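Local coordinates for protein beta-mannosidase (Trichoderma harzianum, PDB 4CVU) that hydrolyses beta-mannosides, probably releasing mannose from their non-reducing ends, as a fungal member of glycoside hydrolase family 2, at residues Trp190-Gln195 with Asp458-Asn463; Ala256-Leu261 with Ile326-Ser331; Pro862-Ser867 with Leu885-Thr890. All blocks are in the same frame, centred on the assembly; numbering follows the deposited sequence.

The three contacts lie in different parts of the fold. Interaction 1 joins a loop in the galactose-binding domain-like region to helix 458-475, which links two parallel strands of what is probably the catalytic barrel. Interaction 2 lies about 29 Å away, centre to centre, within an immunoglobulin-like region whose sequence falls inside the long loop closed by interaction 1. The same helix connects them: it begins with 458-463, and its residue Arg473 pairs with Asp259 beside the protein's own glycan. Interaction 3 packs another Ig-like region, on the opposite side of the chain's centre, about 53 Å and 59 Å from the centres of the other two. None touches another.

Interaction 1. Residues Trp190-Gln195 with Asp458-Asn463; sequences WVRKEQ and DDFKAN
Arg192 and Phe460 meet through carbon: the CD methylene of Arg192 rests 3.8 Å from both CE1 and CZ of Phe460. The two side chains cross at about a right angle, and the guanidinium plane stands 83° from the ring, so the charged group does not lie flat on the aromatic. Bends at chi2 and chi3 fold the arginine chain, presenting its CD methylene to the ring while the guanidinium turns elsewhere. Phe460 is sent out from the helix with CG anti to the backbone N (chi1 -178°). The carbonyl O of Trp190 lies near the ring plane at its edge, a loose approach of 4.5 Å to Phe460 CE1. The indole of Trp190 is further off and packs on Pro455 and on Ile166 of helix 159-168.

One turn along the helix, Asn463 and Arg192 slide past each other in opposite directions. Asn463 ND2 comes 3.9 Å from Arg192 CG, a van der Waals contact.

The polar groups find their partners outside the two segments. Arg192 NH2 makes a salt bridge with Glu467, a turn beyond Asn463 on the same helix, and a hydrogen bond with Gln448 O; Asn463 OD1 accepts bonds from Arg133 and Asn130. Within 190-195 the backbone bends as an inverse gamma turn centred on Arg192, its Lys193 N to Val191 O bond of 2.9 Å being weak. Gln195 NE2 also gives a nearly straight bond to Lys193 O (2.9 Å, 165°).

Across the contact itself, then, there is only apolar and van der Waals packing. Arg192 serves twice, its CD methylene packing against Phe460 and its buried charge answered by Glu467, so that the loop is tied to two successive turns of one helix.

Interaction 2. Residues Ala256-Leu261 with Ile326-Ser331; sequences ASLDFL and ITVSVS. With MAN (alpha-D-mannopyranose), chain E.
Leu258 is the main bump of this contact, and Val328 with Val330 forms the hollow that receives it. Its two methyls divide the work. CD1 of Leu258 sits 3.8 Å from CG1 of Val328, while CD2 of Leu258 reaches CG2 of Val330 at 4.1 Å. The fork of the leucine thus spans two valines that lie two residues apart on the same face of strand 324-332. As the chains meet, Leu258 slides past each valine in the opposite direction.

Val328 is shared in turn. Its CG1, anti to the backbone N (chi1 179°), is directed at Leu258, leaving CG2 to meet the small knob of Ala256: Ala256 CB and Val328 CG2 are 4.1 Å apart. Ala256 and Leu258 both point their CB atoms toward the facing strand, so one side of 256-261 supplies the whole contact. Around the edges, Val299, Met270, Val272 and Leu340 close in on the same side chains.

The intervening Asp259 is turned to another environment, the polar, glycan-facing side of strand 252-261 in this protein. Its OD1 accepts a hydrogen bond of 2.7 Å from O6 of a mannose belonging to a glycan carried by the protein itself; Asp259 OD1 and Thr298 OG1 are hydrogen-bonded to each other as well as to that sugar. OD2 of Asp259 forms a salt bridge with Arg473, whose guanidinium also reaches Ser257 OG.

No hydrogen bond joins the two strands. Their axes stay 9.3 Å apart and cross at -63°, a distance filled by apolar side chains. Strands that face each other in this way belong to the two layers of a beta sandwich, here the immunoglobulin-like fold of the family 2 glycoside hydrolases.

Interaction 3. Residues Pro862-Ser867 with Leu885-Thr890; sequences PKLHLS and LYTWLT
Different first torsions bring Leu866 and Leu889 together. In Leu866, CG lies anti to the backbone N (chi1 178°), whereas in Leu889 it lies anti to the carbonyl carbon (chi1 -63°), which places CG so that, with chi2 near anti (153°), CD2 reaches the facing strand although the CB is not aimed there. The result is a meeting of branch ends, Leu866 CD1 to Leu889 CD2 at 3.7 Å, with the two side chains crossing at a slant.

Two residues back on each strand, Leu864 repeats the pattern more loosely: its CD2 comes within 4.2 Å of the methyl CG2 of Thr887. The hydroxyl of Thr887 is occupied separately, OG1 being hydrogen-bonded to Ser884 OG and Phe904 O, so this threonine offers carbon to Leu864 and keeps its polar atom for neighbouring backbone and side chain. Val933 touches both Leu866 and Thr887, and Leu906 touches both Leu864 and Thr887, filling in around the two pairs.

No hydrogen bond spans the segments. The nearest CA atoms, Leu864 with Thr887 and Leu866 with Leu889, remain 9.0 Å and 9.4 Å apart, far beyond the spacing of paired strands. Strand 864-869 is an outermost strand of one antiparallel sheet; 887-890, which follows a corner in the chain at Leu885 and Tyr886, belongs to another, between 904-906 and 932-934. Leucine and threonine methyls meeting between two facing antiparallel sheets are typical of a beta sandwich, consistent with the C-terminal Ig-fold domain.

Interaction 1. Residues Trp190-Gln195 with Asp458-Asn463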
loop_
_atom_site.group_PDB
_atom_site.type_symbol
_atom_site.label_atom_id
_atom_site.label_comp_id
_atom_site.label_asym_id
_atom_site.label_seq_id
_atom_site.Cartn_x
_atom_site.Cartn_y
_atom_site.Cartn_z
ATOM N N TRP A 190 -2.886 30.302 19.957
ATOM C CA TRP A 190 -3.590 30.314 21.258
ATOM C C TRP A 190 -3.266 29.118 22.137
ATOM O O TRP A 190 -3.668 29.084 23.285
ATOM C CB TRP A 190 -5.134 30.414 21.060
ATOM C CG TRP A 190 -5.510 31.786 20.702
ATOM C CD1 TRP A 190 -5.908 32.239 19.484
ATOM C CD2 TRP A 190 -5.426 32.924 21.549
ATOM N NE1 TRP A 190 -6.108 33.597 19.519
ATOM C CE2 TRP A 190 -5.812 34.042 20.781
ATOM C CE3 TRP A 190 -5.095 33.110 22.903
ATOM C CZ2 TRP A 190 -5.862 35.330 21.317
ATOM C CZ3 TRP A 190 -5.160 34.390 23.439
ATOM C CH2 TRP A 190 -5.533 35.480 22.646
ATOM N N VAL A 191 -2.523 28.145 21.618
ATOM C CA VAL A 191 -2.271 26.922 22.401
ATOM C C VAL A 191 -0.791 26.607 22.538
ATOM O O VAL A 191 -0.061 26.603 21.564
ATOM C CB VAL A 191 -3.054 25.720 21.862
ATOM C CG1 VAL A 191 -2.775 25.482 20.375
ATOM C CG2 VAL A 191 -2.727 24.469 22.667
ATOM N N ARG A 192 -0.356 26.322 23.757
ATOM C CA ARG A 192 1.000 25.865 24.003
ATOM C C ARG A 192 1.104 24.365 23.700
ATOM O O ARG A 192 1.097 23.511 24.600
ATOM C CB ARG A 192 1.397 26.183 25.451
ATOM C CG ARG A 192 1.319 27.645 25.788
ATOM C CD ARG A 192 2.059 28.500 24.806
ATOM N NE ARG A 192 3.389 27.944 24.551
ATOM C CZ ARG A 192 4.045 27.996 23.393
ATOM N NH1 ARG A 192 3.529 28.590 22.318
ATOM N NH2 ARG A 192 5.260 27.460 23.304
ATOM N N LYS A 193 1.206 24.090 22.393
ATOM C CA LYS A 193 1.283 22.751 21.799
ATOM C C LYS A 193 2.206 22.921 20.606
ATOM O O LYS A 193 2.319 24.019 19.987
ATOM C CB LYS A 193 -0.121 22.227 21.377
ATOM C CG LYS A 193 -0.162 20.826 20.725
ATOM C CD LYS A 193 -1.574 20.243 20.696
ATOM C CE LYS A 193 -1.720 18.924 19.903
ATOM N NZ LYS A 193 -0.505 18.070 19.950
ATOM N N GLU A 194 2.889 21.841 20.294
ATOM C CA GLU A 194 3.879 21.775 19.223
ATOM C C GLU A 194 3.182 22.281 17.993
ATOM O O GLU A 194 2.187 21.778 17.556
ATOM C CB GLU A 194 4.376 20.315 19.096
ATOM C CG GLU A 194 5.180 19.968 17.866
ATOM C CD GLU A 194 5.796 18.559 17.880
ATOM O OE1 GLU A 194 5.050 17.625 17.687
ATOM O OE2 GLU A 194 6.984 18.390 18.052
ATOM N N GLN A 195 3.704 23.369 17.442
ATOM C CA GLN A 195 3.018 24.042 16.414
ATOM C C GLN A 195 2.838 23.259 15.126
ATOM O O GLN A 195 1.839 23.428 14.486
ATOM C CB GLN A 195 3.639 25.427 16.172
ATOM C CG GLN A 195 3.663 26.287 17.399
ATOM C CD GLN A 195 2.378 27.027 17.715
ATOM O OE1 GLN A 195 2.147 28.155 17.261
ATOM N NE2 GLN A 195 1.540 26.423 18.563
ATOM N N ASP A 458 -1.909 38.300 30.480
ATOM C CA ASP A 458 -1.272 37.873 31.732
ATOM C C ASP A 458 -1.337 36.354 31.925
ATOM O O ASP A 458 -0.388 35.755 32.384
ATOM C CB ASP A 458 -1.912 38.586 32.958
ATOM C CG ASP A 458 -1.638 40.111 32.993
ATOM O OD1 ASP A 458 -0.773 40.613 32.274
ATOM O OD2 ASP A 458 -2.303 40.842 33.762
ATOM N N ASP A 459 -2.456 35.736 31.588
ATOM C CA ASP A 459 -2.581 34.286 31.782
ATOM C C ASP A 459 -1.691 33.502 30.796
ATOM O O ASP A 459 -1.058 32.529 31.192
ATOM C CB ASP A 459 -4.041 33.817 31.639
ATOM C CG ASP A 459 -4.859 34.050 32.917
ATOM O OD1 ASP A 459 -4.275 34.352 33.985
ATOM O OD2 ASP A 459 -6.093 33.898 32.862
ATOM N N PHE A 460 -1.668 33.943 29.536
ATOM C CA PHE A 460 -0.829 33.297 28.491
ATOM C C PHE A 460 0.641 33.377 28.880
ATOM O O PHE A 460 1.343 32.362 28.929
ATOM C CB PHE A 460 -1.063 33.941 27.119
ATOM C CG PHE A 460 -0.277 33.287 25.987
ATOM C CD1 PHE A 460 -0.771 32.158 25.338
ATOM C CD2 PHE A 460 0.938 33.828 25.566
ATOM C CE1 PHE A 460 -0.067 31.566 24.291
ATOM C CE2 PHE A 460 1.655 33.239 24.525
ATOM C CZ PHE A 460 1.149 32.114 23.886
ATOM N N LYS A 461 1.089 34.578 29.212
ATOM C CA LYS A 461 2.451 34.757 29.727
ATOM C C LYS A 461 2.750 33.879 30.938
ATOM O O LYS A 461 3.809 33.232 30.998
ATOM C CB LYS A 461 2.702 36.204 30.095
ATOM C CG LYS A 461 4.105 36.490 30.585
ATOM C CD LYS A 461 4.198 37.849 31.299
ATOM C CE LYS A 461 4.050 38.998 30.319
ATOM N NZ LYS A 461 3.717 40.263 31.016
ATOM N N ALA A 462 1.851 33.865 31.909
ATOM C CA ALA A 462 2.097 33.044 33.103
ATOM C C ALA A 462 2.339 31.576 32.686
ATOM O O ALA A 462 3.240 30.933 33.191
ATOM C CB ALA A 462 0.947 33.149 34.088
ATOM N N ASN A 463 1.549 31.093 31.725
ATOM C CA ASN A 463 1.682 29.725 31.215
ATOM C C ASN A 463 3.043 29.545 30.526
ATOM O O ASN A 463 3.770 28.625 30.827
ATOM C CB ASN A 463 0.531 29.388 30.237
ATOM C CG ASN A 463 0.347 27.890 30.026
ATOM O OD1 ASN A 463 1.064 27.080 30.575
ATOM N ND2 ASN A 463 -0.621 27.526 29.207
#

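Interaction 2. Residues Ala256-Leu261 with Ile326-Ser331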
loop_
_atom_site.group_PDB
_atom_site.type_symbol
_atom_site.label_atom_id
_atom_site.label_comp_id
_atom_site.label_asym_id
_atom_site.label_seq_id
_atom_site.Cartn_x
_atom_site.Cartn_y
_atom_site.Cartn_z
ATOM N N ALA A 256 23.952 24.293 41.755
ATOM C CA ALA A 256 22.983 23.222 41.732
ATOM C C ALA A 256 21.725 23.676 42.420
ATOM O O ALA A 256 21.748 23.974 43.585
ATOM C CB ALA A 256 23.532 21.990 42.419
ATOM N N SER A 257 20.615 23.709 41.690
ATOM C CA SER A 257 19.328 24.130 42.212
ATOM C C SER A 257 18.310 23.004 41.971
ATOM O O SER A 257 18.077 22.577 40.815
ATOM C CB SER A 257 18.903 25.439 41.538
ATOM O OG SER A 257 17.725 25.950 42.127
ATOM N N LEU A 258 17.724 22.504 43.046
ATOM C CA LEU A 258 16.871 21.305 42.973
ATOM C C LEU A 258 15.409 21.585 43.325
ATOM O O LEU A 258 15.135 22.094 44.418
ATOM C CB LEU A 258 17.391 20.250 43.941
ATOM C CG LEU A 258 18.563 19.369 43.496
ATOM C CD1 LEU A 258 19.887 20.111 43.463
ATOM C CD2 LEU A 258 18.658 18.174 44.457
ATOM N N ASP A 259 14.489 21.225 42.421
ATOM C CA ASP A 259 13.052 21.280 42.682
ATOM C C ASP A 259 12.577 19.926 43.231
ATOM O O ASP A 259 13.099 18.892 42.836
ATOM C CB ASP A 259 12.277 21.636 41.405
ATOM C CG ASP A 259 12.727 22.964 40.800
ATOM O OD1 ASP A 259 13.017 23.881 41.580
ATOM O OD2 ASP A 259 12.813 23.083 39.547
ATOM N N PHE A 260 11.595 19.939 44.138
ATOM C CA PHE A 260 11.167 18.712 44.833
ATOM C C PHE A 260 9.731 18.779 45.388
ATOM O O PHE A 260 9.114 19.836 45.421
ATOM C CB PHE A 260 12.159 18.388 45.967
ATOM C CG PHE A 260 12.288 19.493 47.006
ATOM C CD1 PHE A 260 11.417 19.569 48.085
ATOM C CD2 PHE A 260 13.259 20.478 46.877
ATOM C CE1 PHE A 260 11.517 20.610 49.022
ATOM C CE2 PHE A 260 13.360 21.514 47.799
ATOM C CZ PHE A 260 12.492 21.588 48.872
ATOM N N LEU A 261 9.204 17.621 45.769
ATOM C CA LEU A 261 8.050 17.512 46.657
ATOM C C LEU A 261 8.511 16.711 47.921
ATOM O O LEU A 261 9.418 15.922 47.799
ATOM C CB LEU A 261 6.916 16.764 45.941
ATOM C CG LEU A 261 6.476 17.227 44.546
ATOM C CD1 LEU A 261 5.713 16.132 43.812
ATOM C CD2 LEU A 261 5.645 18.502 44.582
ATOM N N ILE A 326 27.599 14.148 38.296
ATOM C CA ILE A 326 27.499 14.936 39.498
ATOM C C ILE A 326 26.269 14.452 40.229
ATOM O O ILE A 326 25.150 14.562 39.710
ATOM C CB ILE A 326 27.453 16.466 39.229
ATOM C CG1 ILE A 326 27.220 17.251 40.533
ATOM C CG2 ILE A 326 26.382 16.852 38.234
ATOM C CD1 ILE A 326 27.454 18.749 40.412
ATOM N N THR A 327 26.493 13.883 41.417
ATOM C CA THR A 327 25.418 13.488 42.315
ATOM C C THR A 327 25.340 14.522 43.441
ATOM O O THR A 327 26.352 14.824 44.095
ATOM C CB THR A 327 25.652 12.073 42.885
ATOM O OG1 THR A 327 25.780 11.136 41.809
ATOM C CG2 THR A 327 24.506 11.635 43.779
ATOM N N VAL A 328 24.141 15.065 43.653
ATOM C CA VAL A 328 23.901 16.119 44.642
ATOM C C VAL A 328 22.984 15.587 45.723
ATOM O O VAL A 328 21.879 15.168 45.421
ATOM C CB VAL A 328 23.213 17.347 44.005
ATOM C CG1 VAL A 328 22.957 18.422 45.051
ATOM C CG2 VAL A 328 24.037 17.915 42.865
ATOM N N SER A 329 23.430 15.620 46.979
ATOM C CA SER A 329 22.630 15.140 48.112
ATOM C C SER A 329 22.236 16.296 49.039
ATOM O O SER A 329 23.055 17.169 49.349
ATOM C CB SER A 329 23.400 14.079 48.914
ATOM O OG SER A 329 23.858 13.023 48.083
ATOM N N VAL A 330 20.980 16.291 49.471
ATOM C CA VAL A 330 20.473 17.272 50.404
ATOM C C VAL A 330 20.186 16.599 51.750
ATOM O O VAL A 330 19.396 15.661 51.838
ATOM C CB VAL A 330 19.199 17.957 49.875
ATOM C CG1 VAL A 330 18.710 19.021 50.853
ATOM C CG2 VAL A 330 19.447 18.569 48.505
ATOM N N SER A 331 20.862 17.083 52.792
ATOM C CA SER A 331 20.663 16.587 54.150
ATOM C C SER A 331 20.159 17.684 55.065
ATOM O O SER A 331 20.261 18.882 54.762
ATOM C CB SER A 331 21.950 16.003 54.715
ATOM O OG SER A 331 22.106 14.666 54.298
HETATM C C1 MAN E . 9.444 29.514 40.576
HETATM C C2 MAN E . 8.454 28.854 41.509
HETATM C C3 MAN E . 9.179 28.388 42.764
HETATM C C4 MAN E . 10.440 27.577 42.407
HETATM C C5 MAN E . 11.270 28.229 41.312
HETATM C C6 MAN E . 12.395 27.311 40.846
HETATM O O2 MAN E . 7.883 27.719 40.868
HETATM O O3 MAN E . 8.306 27.570 43.517
HETATM O O4 MAN E . 11.298 27.463 43.524
HETATM O O5 MAN E . 10.474 28.592 40.237
HETATM O O6 MAN E . 11.921 26.065 40.387
#

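Interaction 3. Residues Pro862-Ser867 with Leu885-Thr890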
loop_
_atom_site.group_PDB
_atom_site.type_symbol
_atom_site.label_atom_id
_atom_site.label_comp_id
_atom_site.label_asym_id
_atom_site.label_seq_id
_atom_site.Cartn_x
_atom_site.Cartn_y
_atom_site.Cartn_z
ATOM N N PRO A 862 29.031 3.997 -19.460
ATOM C CA PRO A 862 30.292 3.667 -18.802
ATOM C C PRO A 862 30.464 2.182 -18.499
ATOM O O PRO A 862 31.524 1.786 -18.040
ATOM C CB PRO A 862 30.200 4.440 -17.477
ATOM C CG PRO A 862 28.730 4.418 -17.171
ATOM C CD PRO A 862 28.049 4.553 -18.505
ATOM N N LYS A 863 29.438 1.386 -18.717
ATOM C CA LYS A 863 29.506 -0.055 -18.464
ATOM C C LYS A 863 30.052 -0.344 -17.078
ATOM O O LYS A 863 31.158 -0.833 -16.931
ATOM C CB LYS A 863 30.356 -0.751 -19.545
ATOM C CG LYS A 863 29.784 -0.551 -20.940
ATOM C CD LYS A 863 29.674 -1.867 -21.686
ATOM C CE LYS A 863 28.990 -1.695 -23.033
ATOM N NZ LYS A 863 27.590 -1.216 -22.865
ATOM N N LEU A 864 29.258 -0.017 -16.056
ATOM C CA LEU A 864 29.678 -0.132 -14.682
ATOM C C LEU A 864 29.643 -1.584 -14.257
ATOM O O LEU A 864 28.752 -2.318 -14.661
ATOM C CB LEU A 864 28.746 0.665 -13.759
ATOM C CG LEU A 864 28.815 2.188 -13.783
ATOM C CD1 LEU A 864 27.578 2.759 -13.132
ATOM C CD2 LEU A 864 30.048 2.660 -13.038
ATOM N N HIS A 865 30.650 -1.999 -13.545
ATOM C CA HIS A 865 30.633 -3.304 -12.833
ATOM C C HIS A 865 30.635 -3.151 -11.249
ATOM O O HIS A 865 31.252 -2.278 -10.588
ATOM C CB HIS A 865 31.881 -4.140 -13.180
ATOM C CG HIS A 865 31.884 -4.748 -14.555
ATOM N ND1 HIS A 865 31.864 -3.999 -15.710
ATOM C CD2 HIS A 865 31.957 -6.042 -14.954
ATOM C CE1 HIS A 865 31.912 -4.802 -16.759
ATOM N NE2 HIS A 865 31.975 -6.049 -16.327
ATOM N N LEU A 866 29.849 -4.027 -10.653
ATOM C CA LEU A 866 29.670 -3.919 -9.224
ATOM C C LEU A 866 29.799 -5.302 -8.631
ATOM O O LEU A 866 29.256 -6.258 -9.179
ATOM C CB LEU A 866 28.278 -3.328 -8.920
ATOM C CG LEU A 866 27.855 -3.167 -7.460
ATOM C CD1 LEU A 866 28.701 -2.116 -6.799
ATOM C CD2 LEU A 866 26.363 -2.814 -7.326
ATOM N N SER A 867 30.543 -5.402 -7.538
ATOM C CA SER A 867 30.700 -6.678 -6.832
ATOM C C SER A 867 30.860 -6.402 -5.367
ATOM O O SER A 867 31.201 -5.280 -4.970
ATOM C CB SER A 867 31.923 -7.460 -7.361
ATOM O OG SER A 867 33.073 -6.643 -7.417
ATOM N N LEU A 885 29.395 9.743 -14.507
ATOM C CA LEU A 885 29.073 10.891 -13.666
ATOM C C LEU A 885 27.936 10.556 -12.711
ATOM O O LEU A 885 26.998 9.871 -13.094
ATOM C CB LEU A 885 28.658 12.100 -14.532
ATOM C CG LEU A 885 29.685 12.578 -15.535
ATOM C CD1 LEU A 885 29.173 13.806 -16.310
ATOM C CD2 LEU A 885 30.960 12.898 -14.782
ATOM N N TYR A 886 28.030 11.047 -11.469
ATOM C CA TYR A 886 26.988 10.929 -10.472
ATOM C C TYR A 886 26.712 9.434 -10.287
ATOM O O TYR A 886 25.569 9.049 -10.368
ATOM C CB TYR A 886 25.665 11.601 -10.869
ATOM C CG TYR A 886 25.786 13.109 -11.022
ATOM C CD1 TYR A 886 25.681 13.937 -9.942
ATOM C CD2 TYR A 886 26.018 13.660 -12.246
ATOM C CE1 TYR A 886 25.823 15.344 -10.070
ATOM C CE2 TYR A 886 26.157 15.063 -12.396
ATOM C CZ TYR A 886 26.033 15.879 -11.294
ATOM O OH TYR A 886 26.174 17.303 -11.391
ATOM N N THR A 887 27.771 8.649 -10.125
ATOM C CA THR A 887 27.646 7.189 -9.861
ATOM C C THR A 887 26.915 7.001 -8.576
ATOM O O THR A 887 27.254 7.664 -7.597
ATOM C CB THR A 887 29.055 6.585 -9.762
ATOM O OG1 THR A 887 29.818 6.998 -10.903
ATOM C CG2 THR A 887 29.040 5.052 -9.705
ATOM N N TRP A 888 25.962 6.034 -8.509
ATOM C CA TRP A 888 24.998 6.045 -7.438
ATOM C C TRP A 888 24.648 4.629 -7.096
ATOM O O TRP A 888 24.122 3.947 -7.949
ATOM C CB TRP A 888 23.712 6.789 -7.879
ATOM C CG TRP A 888 22.655 6.836 -6.812
ATOM C CD1 TRP A 888 21.473 6.129 -6.787
ATOM C CD2 TRP A 888 22.711 7.577 -5.586
ATOM N NE1 TRP A 888 20.768 6.428 -5.623
ATOM C CE2 TRP A 888 21.514 7.298 -4.866
ATOM C CE3 TRP A 888 23.627 8.471 -5.040
ATOM C CZ2 TRP A 888 21.244 7.861 -3.645
ATOM C CZ3 TRP A 888 23.351 9.033 -3.802
ATOM C CH2 TRP A 888 22.184 8.730 -3.117
ATOM N N LEU A 889 24.912 4.256 -5.853
ATOM C CA LEU A 889 24.549 2.961 -5.293
ATOM C C LEU A 889 23.269 3.121 -4.557
ATOM O O LEU A 889 23.089 4.111 -3.851
ATOM C CB LEU A 889 25.633 2.521 -4.335
ATOM C CG LEU A 889 27.017 2.305 -4.991
ATOM C CD1 LEU A 889 28.106 2.524 -3.970
ATOM C CD2 LEU A 889 27.115 0.929 -5.560
ATOM N N THR A 890 22.375 2.133 -4.681
ATOM C CA THR A 890 21.110 2.181 -4.067
ATOM C C THR A 890 21.024 0.901 -3.269
ATOM O O THR A 890 21.106 -0.131 -3.881
ATOM C CB THR A 890 19.945 2.164 -5.113
ATOM O OG1 THR A 890 20.063 3.277 -6.000
ATOM C CG2 THR A 890 18.600 2.227 -4.380
#